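Local atomic coordinates of techylectin-5A (Tachypleus tridentatus, PDB entry 1JC9), a protein that recognises acetyl group-containing substances on cells as an innate-immunity lectin, agglutinating human erythrocytes and both Gram-negative and Gram-positive bacteria. Residues Lys107-Tyr112 with Ile195-Asp200; Arg137-Arg142 with Met257-Val262; Gln208-Gly213 with Ser235-Ile240. All blocks are in the same frame, centred on the assembly; numbering follows the deposited sequence.

Overall arrangement
Interactions 1 and 3 are neighbours at the sugar-binding end of this fibrinogen-like domain, their centres about 14 Å apart, and they touch. Interaction 1 places segment 107-112, which opens helix 109-114, against loop 195-200, whose Asp198 and Asp200 hold the calcium ion. The chain then runs through helix 206-210 into interaction 3, where 208-213 and 235-240 bring Tyr210, Tyr236 and Ala237 around the acetamido group of the bound N-acetylglucosamine; the side chain of Thr209 is about 9 Å from the calcium. Interaction 2, the strand pair 137-142 with 257-262, lies across the centre of the chain, its centre about 24 Å from that of interaction 1 and about 26 Å from that of interaction 3.

Interaction 1: residues Lys107-Tyr112 with Ile195-Asp200; sequences KPWKNY and IDKDHD. With CA (calcium ion), chain C.
The indole of Trp109 carries Lys197 over one face, and His199 approaches from the same side. Lys197 lies across the five-membered ring: its CD packs on the pi cloud, while its NZ sits 3.9 Å from the centroid of the Trp109 pyrrole ring in a cation-pi contact. The extended lysine chain is what lets both carbon and ammonium use the indole. His199 makes an offset edge-to-face pair with the six-membered ring, planes at 87°, and Trp109 CZ3 lies 3.7 Å from His199 ND1. Both rings are fixed by further polar bonds, Trp109 NE1 to Glu165 and His199 ND1 to the carbonyl of Phe192.

Pro108, at the N-cap of helix 109-114, has no side-chain acceptor to offer the first turn; Asp196 from the other segment supplies one. Trp109 N donates to Asp196 OD1 at 2.8 Å on the syn side, 19° out of the carboxylate plane, and a water joins Lys110 N to Asp196 OD2. With chi1 at 63°, the carboxylate stands between its own backbone N and carbonyl carbon, turned to the helix start, where the dipole would favour a negative charge. Ile195 CD1 packs 3.8 Å from Lys107 C.

On either side of His199 in the sequence, Asp198 and Asp200 bind the calcium ion. Asp198 uses both oxygens, OD2 at 2.3 Å, and Asp200 its OD2 at 2.4 Å; the carbonyls of His202 and Thr204 and two waters complete the site. Asp200 N donates to Asp198 OD1, an Asx turn that orients the bidentate carboxylate.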
loop_
_atom_site.group_PDB
_atom_site.type_symbol
_atom_site.label_atom_id
_atom_site.label_comp_id
_atom_site.label_asym_id
_atom_site.label_seq_id
_atom_site.Cartn_x
_atom_site.Cartn_y
_atom_site.Cartn_z
ATOM N N LYS A 107 10.568 -1.038 -9.573
ATOM C CA LYS A 107 10.312 -2.117 -10.523
ATOM C C LYS A 107 9.257 -1.771 -11.565
ATOM O O LYS A 107 8.465 -0.857 -11.373
ATOM C CB LYS A 107 9.874 -3.380 -9.774
ATOM C CG LYS A 107 10.898 -3.926 -8.785
ATOM C CD LYS A 107 10.513 -5.331 -8.344
ATOM C CE LYS A 107 11.421 -5.858 -7.241
ATOM N NZ LYS A 107 12.857 -5.775 -7.620
ATOM N N PRO A 108 9.227 -2.516 -12.682
ATOM C CA PRO A 108 8.269 -2.300 -13.771
ATOM C C PRO A 108 6.856 -2.823 -13.516
ATOM O O PRO A 108 6.595 -3.506 -12.526
ATOM C CB PRO A 108 8.931 -3.004 -14.948
ATOM C CG PRO A 108 9.570 -4.178 -14.281
ATOM C CD PRO A 108 10.214 -3.545 -13.060
ATOM N N TRP A 109 5.960 -2.493 -14.444
ATOM C CA TRP A 109 4.551 -2.872 -14.395
ATOM C C TRP A 109 4.287 -4.337 -14.064
ATOM O O TRP A 109 3.441 -4.646 -13.219
ATOM C CB TRP A 109 3.890 -2.520 -15.732
ATOM C CG TRP A 109 2.401 -2.707 -15.769
ATOM C CD1 TRP A 109 1.721 -3.828 -16.156
ATOM C CD2 TRP A 109 1.408 -1.730 -15.434
ATOM N NE1 TRP A 109 0.366 -3.605 -16.089
ATOM C CE2 TRP A 109 0.146 -2.327 -15.647
ATOM C CE3 TRP A 109 1.463 -0.406 -14.976
ATOM C CZ2 TRP A 109 -1.054 -1.644 -15.420
ATOM C CZ3 TRP A 109 0.271 0.272 -14.750
ATOM C CH2 TRP A 109 -0.970 -0.349 -14.973
ATOM N N LYS A 110 5.002 -5.241 -14.725
ATOM C CA LYS A 110 4.803 -6.667 -14.483
ATOM C C LYS A 110 4.993 -7.056 -13.017
ATOM O O LYS A 110 4.225 -7.852 -12.472
ATOM C CB LYS A 110 5.751 -7.498 -15.350
ATOM C CG LYS A 110 5.574 -9.000 -15.148
ATOM C CD LYS A 110 6.475 -9.822 -16.054
ATOM C CE LYS A 110 6.233 -11.310 -15.839
ATOM N NZ LYS A 110 7.071 -12.147 -16.738
ATOM N N ASN A 111 6.017 -6.503 -12.380
ATOM C CA ASN A 111 6.289 -6.814 -10.981
ATOM C C ASN A 111 5.198 -6.284 -10.059
ATOM O O ASN A 111 4.796 -6.956 -9.107
ATOM C CB ASN A 111 7.649 -6.243 -10.576
ATOM C CG ASN A 111 8.802 -6.967 -11.246
ATOM O OD1 ASN A 111 9.048 -8.146 -10.980
ATOM N ND2 ASN A 111 9.506 -6.273 -12.128
ATOM N N TYR A 112 4.718 -5.077 -10.338
ATOM C CA TYR A 112 3.666 -4.494 -9.522
ATOM C C TYR A 112 2.341 -5.203 -9.754
ATOM O O TYR A 112 1.485 -5.252 -8.868
ATOM C CB TYR A 112 3.548 -2.998 -9.809
ATOM C CG TYR A 112 4.438 -2.180 -8.904
ATOM C CD1 TYR A 112 4.065 -1.927 -7.586
ATOM C CD2 TYR A 112 5.680 -1.720 -9.339
ATOM C CE1 TYR A 112 4.907 -1.237 -6.713
ATOM C CE2 TYR A 112 6.537 -1.026 -8.470
ATOM C CZ TYR A 112 6.141 -0.793 -7.159
ATOM O OH TYR A 112 6.979 -0.130 -6.283
ATOM N N ILE A 195 7.788 2.822 -13.750
ATOM C CA ILE A 195 8.898 3.331 -14.539
ATOM C C ILE A 195 8.765 3.079 -16.036
ATOM O O ILE A 195 9.271 3.858 -16.843
ATOM C CB ILE A 195 10.232 2.738 -14.056
ATOM C CG1 ILE A 195 10.183 1.212 -14.117
ATOM C CG2 ILE A 195 10.507 3.196 -12.634
ATOM C CD1 ILE A 195 11.445 0.546 -13.611
ATOM N N ASP A 196 8.081 2.002 -16.410
ATOM C CA ASP A 196 7.918 1.676 -17.820
ATOM C C ASP A 196 6.547 2.028 -18.397
ATOM O O ASP A 196 6.279 1.768 -19.570
ATOM C CB ASP A 196 8.226 0.189 -18.050
ATOM C CG ASP A 196 7.264 -0.737 -17.322
ATOM O OD1 ASP A 196 6.885 -0.433 -16.174
ATOM O OD2 ASP A 196 6.901 -1.786 -17.894
ATOM N N LYS A 197 5.677 2.625 -17.587
ATOM C CA LYS A 197 4.354 3.000 -18.074
ATOM C C LYS A 197 3.814 4.264 -17.422
ATOM O O LYS A 197 3.348 4.238 -16.285
ATOM C CB LYS A 197 3.366 1.844 -17.881
ATOM C CG LYS A 197 3.689 0.635 -18.740
ATOM C CD LYS A 197 2.580 -0.389 -18.727
ATOM C CE LYS A 197 2.901 -1.547 -19.661
ATOM N NZ LYS A 197 1.832 -2.595 -19.632
ATOM N N ASP A 198 3.878 5.366 -18.167
ATOM C CA ASP A 198 3.415 6.675 -17.714
ATOM C C ASP A 198 1.915 6.856 -17.928
ATOM O O ASP A 198 1.462 7.057 -19.056
ATOM C CB ASP A 198 4.157 7.780 -18.472
ATOM C CG ASP A 198 3.824 9.172 -17.961
ATOM O OD1 ASP A 198 2.694 9.386 -17.473
ATOM O OD2 ASP A 198 4.690 10.064 -18.064
ATOM N N HIS A 199 1.150 6.803 -16.842
ATOM C CA HIS A 199 -0.294 6.977 -16.917
ATOM C C HIS A 199 -0.740 8.163 -16.065
ATOM O O HIS A 199 -1.932 8.330 -15.802
ATOM C CB HIS A 199 -0.996 5.706 -16.431
ATOM C CG HIS A 199 -0.720 4.500 -17.274
ATOM N ND1 HIS A 199 -0.475 3.256 -16.733
ATOM C CD2 HIS A 199 -0.672 4.340 -18.618
ATOM C CE1 HIS A 199 -0.288 2.383 -17.707
ATOM N NE2 HIS A 199 -0.403 3.015 -18.860
ATOM N N ASP A 200 0.209 8.988 -15.632
ATOM C CA ASP A 200 -0.128 10.134 -14.794
ATOM C C ASP A 200 -0.668 11.318 -15.606
ATOM O O ASP A 200 -0.834 11.223 -16.824
ATOM C CB ASP A 200 1.091 10.553 -13.958
ATOM C CG ASP A 200 2.249 11.044 -14.806
ATOM O OD1 ASP A 200 3.380 10.548 -14.610
ATOM O OD2 ASP A 200 2.034 11.936 -15.657
HETATM CA CA CA C . 3.326 11.870 -17.638
HETATM O O HOH W 1 7.843 1.612 -11.192
HETATM O O HOH W 2 6.606 -4.425 -17.226
HETATM O O HOH W 3 1.229 11.710 -18.569
HETATM O O HOH W 4 4.050 12.490 -20.055
#

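Interaction 2: residues Arg137-Arg142 with Met257-Val262; sequences RNYMIR and MKIRPV
Met257 touches Ile141 with its methyl: CE, brought round by a bend at chi3, lies 3.9 Å from Ile141 CD1, the flexible, unbranched thioether being able to lay its end on the isoleucine. Lys258 forms an antiparallel hydrogen-bonded pair with Arg142. Arg142 N donates to Lys258 O at 2.7 Å, and Lys258 N returns a bond to Arg142 O, while the aliphatic part of Lys258 packs through CG on Arg142 CB. Ile259 faces Ile141 in a non-hydrogen-bonded pair, Ile259 CG2 lying 4.0 Å from Ile141 CB. Its CG1 stands between backbone N and carbonyl carbon (chi1 55°), and the bent chain puts Ile259 CD1 3.5 Å from Tyr139 CD2. Beta-branched residues suit this extended backbone and the apolar side of the sheet.

Arg260 exchanges two backbone bonds with Met140, and Met140 CG lies against Arg260 O at 3.3 Å. Pro261 costs the pairing with strand 139-146 no hydrogen bond, since it sits opposite Tyr139 at a non-hydrogen-bonded site. Its ring lies alongside the tyrosine, Pro261 CG 3.7 Å from Tyr139 CE2, and the same CG meets the edge of the Arg137 guanidinium, 3.4 Å from NE; that guanidinium makes a salt bridge with Asp48. Val262 closes the pairing with N donating to Asn138 O at 3.0 Å, and sets CG2 against the Asn138 amide, whose ND2 donates to Asp159.

Strand 250-261 lies between strands 139-146 and 89-95 in the antiparallel sheet. Arg142 NE and Lys258 NZ lie near each other without touching, but Asp144 bridges both and Lys258 also meets Glu256 and Asp81, so these acids probably stabilise the two positive charges.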
loop_
_atom_site.group_PDB
_atom_site.type_symbol
_atom_site.label_atom_id
_atom_site.label_comp_id
_atom_site.label_asym_id
_atom_site.label_seq_id
_atom_site.Cartn_x
_atom_site.Cartn_y
_atom_site.Cartn_z
ATOM N N ARG A 137 -15.737 -7.160 -1.462
ATOM C CA ARG A 137 -16.626 -6.446 -0.554
ATOM C C ARG A 137 -16.057 -5.078 -0.230
ATOM O O ARG A 137 -15.027 -4.695 -0.784
ATOM C CB ARG A 137 -16.937 -7.245 0.717
ATOM C CG ARG A 137 -15.796 -7.673 1.610
ATOM C CD ARG A 137 -16.460 -8.189 2.876
ATOM N NE ARG A 137 -15.578 -8.821 3.848
ATOM C CZ ARG A 137 -15.170 -10.085 3.784
ATOM N NH1 ARG A 137 -15.555 -10.863 2.777
ATOM N NH2 ARG A 137 -14.412 -10.579 4.759
ATOM N N ASN A 138 -16.725 -4.332 0.642
ATOM C CA ASN A 138 -16.268 -2.983 0.960
ATOM C C ASN A 138 -15.206 -2.913 2.054
ATOM O O ASN A 138 -15.426 -3.337 3.186
ATOM C CB ASN A 138 -17.471 -2.105 1.316
ATOM C CG ASN A 138 -17.135 -0.628 1.309
ATOM O OD1 ASN A 138 -16.321 -0.168 0.510
ATOM N ND2 ASN A 138 -17.775 0.128 2.191
ATOM N N TYR A 139 -14.050 -2.364 1.697
ATOM C CA TYR A 139 -12.930 -2.240 2.622
ATOM C C TYR A 139 -12.492 -0.812 2.884
ATOM O O TYR A 139 -12.756 0.094 2.096
ATOM C CB TYR A 139 -11.694 -2.978 2.085
ATOM C CG TYR A 139 -11.778 -4.479 2.083
ATOM C CD1 TYR A 139 -12.406 -5.164 1.045
ATOM C CD2 TYR A 139 -11.230 -5.217 3.127
ATOM C CE1 TYR A 139 -12.485 -6.557 1.052
ATOM C CE2 TYR A 139 -11.306 -6.600 3.148
ATOM C CZ TYR A 139 -11.933 -7.265 2.111
ATOM O OH TYR A 139 -12.007 -8.634 2.152
ATOM N N MET A 140 -11.814 -0.629 4.011
ATOM C CA MET A 140 -11.236 0.661 4.351
ATOM C C MET A 140 -9.744 0.350 4.377
ATOM O O MET A 140 -9.352 -0.790 4.642
ATOM C CB MET A 140 -11.704 1.158 5.726
ATOM C CG MET A 140 -11.358 0.264 6.904
ATOM S SD MET A 140 -11.743 1.076 8.484
ATOM C CE MET A 140 -13.468 1.470 8.252
ATOM N N ILE A 141 -8.912 1.333 4.064
ATOM C CA ILE A 141 -7.478 1.107 4.082
ATOM C C ILE A 141 -6.865 1.928 5.203
ATOM O O ILE A 141 -7.271 3.059 5.454
ATOM C CB ILE A 141 -6.809 1.488 2.727
ATOM C CG1 ILE A 141 -5.299 1.254 2.812
ATOM C CG2 ILE A 141 -7.093 2.940 2.377
ATOM C CD1 ILE A 141 -4.579 1.415 1.492
ATOM N N ARG A 142 -5.902 1.340 5.899
ATOM C CA ARG A 142 -5.233 2.045 6.979
ATOM C C ARG A 142 -3.740 2.147 6.692
ATOM O O ARG A 142 -3.117 1.173 6.274
ATOM C CB ARG A 142 -5.454 1.316 8.313
ATOM C CG ARG A 142 -4.636 1.891 9.461
ATOM C CD ARG A 142 -4.967 1.254 10.818
ATOM N NE ARG A 142 -3.990 1.679 11.820
ATOM C CZ ARG A 142 -4.286 2.320 12.945
ATOM N NH1 ARG A 142 -5.544 2.616 13.237
ATOM N NH2 ARG A 142 -3.315 2.680 13.771
ATOM N N MET A 257 0.567 -0.651 4.697
ATOM C CA MET A 257 -0.745 -0.366 4.139
ATOM C C MET A 257 -1.517 -1.657 4.398
ATOM O O MET A 257 -1.032 -2.746 4.091
ATOM C CB MET A 257 -0.634 -0.075 2.641
ATOM C CG MET A 257 0.112 1.226 2.340
ATOM S SD MET A 257 0.586 1.413 0.609
ATOM C CE MET A 257 -1.029 1.511 -0.172
ATOM N N LYS A 258 -2.703 -1.542 4.988
ATOM C CA LYS A 258 -3.497 -2.719 5.317
ATOM C C LYS A 258 -4.988 -2.438 5.191
ATOM O O LYS A 258 -5.436 -1.307 5.410
ATOM C CB LYS A 258 -3.162 -3.164 6.743
ATOM C CG LYS A 258 -3.393 -2.067 7.784
ATOM C CD LYS A 258 -2.735 -2.373 9.128
ATOM C CE LYS A 258 -1.226 -2.251 9.040
ATOM N NZ LYS A 258 -0.576 -2.387 10.372
ATOM N N ILE A 259 -5.757 -3.472 4.851
ATOM C CA ILE A 259 -7.195 -3.315 4.684
ATOM C C ILE A 259 -8.028 -4.193 5.617
ATOM O O ILE A 259 -7.573 -5.238 6.081
ATOM C CB ILE A 259 -7.599 -3.559 3.196
ATOM C CG1 ILE A 259 -7.102 -4.917 2.697
ATOM C CG2 ILE A 259 -6.958 -2.498 2.313
ATOM C CD1 ILE A 259 -7.847 -6.091 3.233
ATOM N N ARG A 260 -9.244 -3.740 5.908
ATOM C CA ARG A 260 -10.176 -4.457 6.782
ATOM C C ARG A 260 -11.583 -4.068 6.348
ATOM O O ARG A 260 -11.822 -2.921 5.979
ATOM C CB ARG A 260 -9.960 -4.053 8.246
ATOM C CG ARG A 260 -10.800 -4.834 9.247
ATOM C CD ARG A 260 -10.348 -4.588 10.684
ATOM N NE ARG A 260 -10.759 -3.287 11.201
ATOM C CZ ARG A 260 -10.452 -2.846 12.420
ATOM N NH1 ARG A 260 -9.730 -3.602 13.238
ATOM N NH2 ARG A 260 -10.873 -1.655 12.826
ATOM N N PRO A 261 -12.533 -5.014 6.385
ATOM C CA PRO A 261 -13.900 -4.683 5.972
ATOM C C PRO A 261 -14.492 -3.534 6.784
ATOM O O PRO A 261 -14.260 -3.429 7.987
ATOM C CB PRO A 261 -14.659 -5.994 6.193
ATOM C CG PRO A 261 -13.602 -7.036 6.015
ATOM C CD PRO A 261 -12.429 -6.433 6.761
ATOM N N VAL A 262 -15.250 -2.672 6.116
ATOM C CA VAL A 262 -15.890 -1.546 6.779
ATOM C C VAL A 262 -16.860 -2.053 7.851
ATOM O O VAL A 262 -16.990 -1.454 8.914
ATOM C CB VAL A 262 -16.675 -0.675 5.766
ATOM C CG1 VAL A 262 -17.442 0.415 6.493
ATOM C CG2 VAL A 262 -15.718 -0.055 4.763
#

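Interaction 3: residues Gln208-Gly213 with Ser235-Ile240; sequences QTYKGG and SYADGI. With NAG (2-acetamido-2-deoxy-beta-D-glucopyranose), chain B.
The ammonium of Lys211 is gripped from several directions and tied by water to Asp238. NZ donates to Gln208 O at 2.9 Å and, less squarely, to Thr209 O from well above that carbonyl plane, while a water passes its hold on to Asp238 OD2. A lysine suits this spot because its long chain can curl back (chi2 -61°) onto the carbonyls of Gln208 and Thr209, near the C-terminal part of helix 206-210, where its charge would probably be welcome. Asp238 is steadied in turn by Ser235 OG, which donates to the syn lone pair of Asp238 OD1 at 2.6 Å.

Tyr210 and Tyr236 line the sugar pocket with Ala237. The hydroxyl of Tyr210 meets the edge of the Tyr236 ring, 3.5 Å from CE2, and Tyr210 CD1 lies 3.3 Å from Ala237 O. The N-acetylglucosamine lays its acetamido methyl C8 over a face of Tyr210, 3.7 Å from CZ, and against Ala237 CB, also at 3.7 Å. The alanine methyl is small enough to sit over the centre of the Tyr236 ring as well. With chi1 at 180° the Tyr236 ring points away from its own backbone N, and its OH accepts the sugar amide N2 at 2.9 Å, nearly straight at 163°. Apolar walls for the methyl and an acceptor for the N-H fit an acetyl-specific lectin.

Helix 206-210 delivers Tyr210 to a loop running from strand 231-232 to helix 243-246, and that loop is pinned by backbone bonds from Ala237 to Tyr248 and from Ile240 to Leu252 of strand 250-261.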
loop_
_atom_site.group_PDB
_atom_site.type_symbol
_atom_site.label_atom_id
_atom_site.label_comp_id
_atom_site.label_asym_id
_atom_site.label_seq_id
_atom_site.Cartn_x
_atom_site.Cartn_y
_atom_site.Cartn_z
ATOM N N GLN A 208 9.434 7.823 -13.021
ATOM C CA GLN A 208 10.877 7.834 -13.215
ATOM C C GLN A 208 11.547 8.889 -12.343
ATOM O O GLN A 208 12.690 8.722 -11.925
ATOM C CB GLN A 208 11.220 8.069 -14.687
ATOM C CG GLN A 208 10.820 6.902 -15.579
ATOM C CD GLN A 208 11.431 6.978 -16.967
ATOM O OE1 GLN A 208 11.211 6.098 -17.803
ATOM N NE2 GLN A 208 12.209 8.029 -17.218
ATOM N N THR A 209 10.825 9.964 -12.055
ATOM C CA THR A 209 11.362 11.033 -11.224
ATOM C C THR A 209 11.300 10.672 -9.745
ATOM O O THR A 209 12.271 10.863 -9.016
ATOM C CB THR A 209 10.583 12.354 -11.425
ATOM O OG1 THR A 209 10.601 12.715 -12.812
ATOM C CG2 THR A 209 11.216 13.480 -10.605
ATOM N N TYR A 210 10.161 10.136 -9.312
ATOM C CA TYR A 210 9.966 9.788 -7.911
ATOM C C TYR A 210 10.179 8.326 -7.522
ATOM O O TYR A 210 9.912 7.918 -6.389
ATOM C CB TYR A 210 8.617 10.340 -7.464
ATOM C CG TYR A 210 8.611 11.841 -7.653
ATOM C CD1 TYR A 210 9.472 12.654 -6.910
ATOM C CD2 TYR A 210 7.833 12.445 -8.639
ATOM C CE1 TYR A 210 9.567 14.022 -7.149
ATOM C CE2 TYR A 210 7.921 13.817 -8.886
ATOM C CZ TYR A 210 8.794 14.595 -8.137
ATOM O OH TYR A 210 8.907 15.946 -8.382
ATOM N N LYS A 211 10.660 7.548 -8.488
ATOM C CA LYS A 211 11.065 6.158 -8.285
ATOM C C LYS A 211 10.145 5.028 -7.829
ATOM O O LYS A 211 10.641 3.974 -7.429
ATOM C CB LYS A 211 12.284 6.172 -7.357
ATOM C CG LYS A 211 13.380 7.128 -7.802
ATOM C CD LYS A 211 13.915 6.742 -9.172
ATOM C CE LYS A 211 15.094 7.612 -9.591
ATOM N NZ LYS A 211 14.683 9.013 -9.876
ATOM N N GLY A 212 8.833 5.198 -7.877
ATOM C CA GLY A 212 7.996 4.098 -7.437
ATOM C C GLY A 212 6.863 3.730 -8.371
ATOM O O GLY A 212 6.754 4.263 -9.473
ATOM N N GLY A 213 6.047 2.781 -7.929
ATOM C CA GLY A 213 4.873 2.366 -8.669
ATOM C C GLY A 213 3.782 2.946 -7.788
ATOM O O GLY A 213 3.635 2.531 -6.637
ATOM N N SER A 235 17.764 15.104 -1.673
ATOM C CA SER A 235 17.048 14.898 -2.928
ATOM C C SER A 235 15.594 15.282 -2.696
ATOM O O SER A 235 15.108 15.248 -1.561
ATOM C CB SER A 235 17.152 13.439 -3.386
ATOM O OG SER A 235 16.704 12.546 -2.384
ATOM N N TYR A 236 14.898 15.641 -3.769
ATOM C CA TYR A 236 13.514 16.076 -3.653
ATOM C C TYR A 236 12.419 15.017 -3.792
ATOM O O TYR A 236 12.241 14.421 -4.851
ATOM C CB TYR A 236 13.246 17.200 -4.658
ATOM C CG TYR A 236 11.831 17.731 -4.630
ATOM C CD1 TYR A 236 11.350 18.436 -3.531
ATOM C CD2 TYR A 236 10.966 17.518 -5.704
ATOM C CE1 TYR A 236 10.038 18.918 -3.496
ATOM C CE2 TYR A 236 9.653 17.995 -5.682
ATOM C CZ TYR A 236 9.197 18.692 -4.575
ATOM O OH TYR A 236 7.900 19.162 -4.548
ATOM N N ALA A 237 11.696 14.804 -2.696
ATOM C CA ALA A 237 10.555 13.897 -2.635
ATOM C C ALA A 237 10.656 12.518 -3.287
ATOM O O ALA A 237 9.636 11.951 -3.679
ATOM C CB ALA A 237 9.336 14.625 -3.192
ATOM N N ASP A 238 11.855 11.954 -3.391
ATOM C CA ASP A 238 11.972 10.647 -4.027
ATOM C C ASP A 238 12.101 9.471 -3.065
ATOM O O ASP A 238 12.397 8.355 -3.481
ATOM C CB ASP A 238 13.122 10.653 -5.042
ATOM C CG ASP A 238 14.437 11.100 -4.444
ATOM O OD1 ASP A 238 14.437 11.673 -3.333
ATOM O OD2 ASP A 238 15.477 10.885 -5.101
ATOM N N GLY A 239 11.869 9.728 -1.780
ATOM C CA GLY A 239 11.924 8.674 -0.779
ATOM C C GLY A 239 10.505 8.318 -0.349
ATOM O O GLY A 239 9.552 8.700 -1.032
ATOM N N ILE A 240 10.364 7.594 0.766
ATOM C CA ILE A 240 9.053 7.188 1.302
ATOM C C ILE A 240 8.429 8.407 1.987
ATOM O O ILE A 240 8.534 8.561 3.202
ATOM C CB ILE A 240 9.196 6.063 2.372
ATOM C CG1 ILE A 240 10.087 4.931 1.851
ATOM C CG2 ILE A 240 7.821 5.527 2.765
ATOM C CD1 ILE A 240 9.642 4.355 0.557
HETATM C C1 NAG B . 3.616 19.392 -5.527
HETATM C C2 NAG B . 4.627 18.737 -6.581
HETATM C C3 NAG B . 5.357 19.903 -7.351
HETATM C C4 NAG B . 4.275 20.653 -8.094
HETATM C C5 NAG B . 3.259 21.229 -7.043
HETATM C C6 NAG B . 2.109 21.982 -7.718
HETATM C C7 NAG B . 5.554 16.565 -6.068
HETATM C C8 NAG B . 6.525 15.660 -5.375
HETATM N N2 NAG B . 5.619 17.929 -5.854
HETATM O O1 NAG B . 2.875 18.402 -4.747
HETATM O O3 NAG B . 6.270 19.382 -8.315
HETATM O O4 NAG B . 4.876 21.760 -8.856
HETATM O O5 NAG B . 2.631 20.189 -6.231
HETATM O O6 NAG B . 1.291 22.423 -6.590
HETATM O O7 NAG B . 4.706 16.037 -6.829
HETATM O O HOH W 5 15.769 10.085 -7.833
#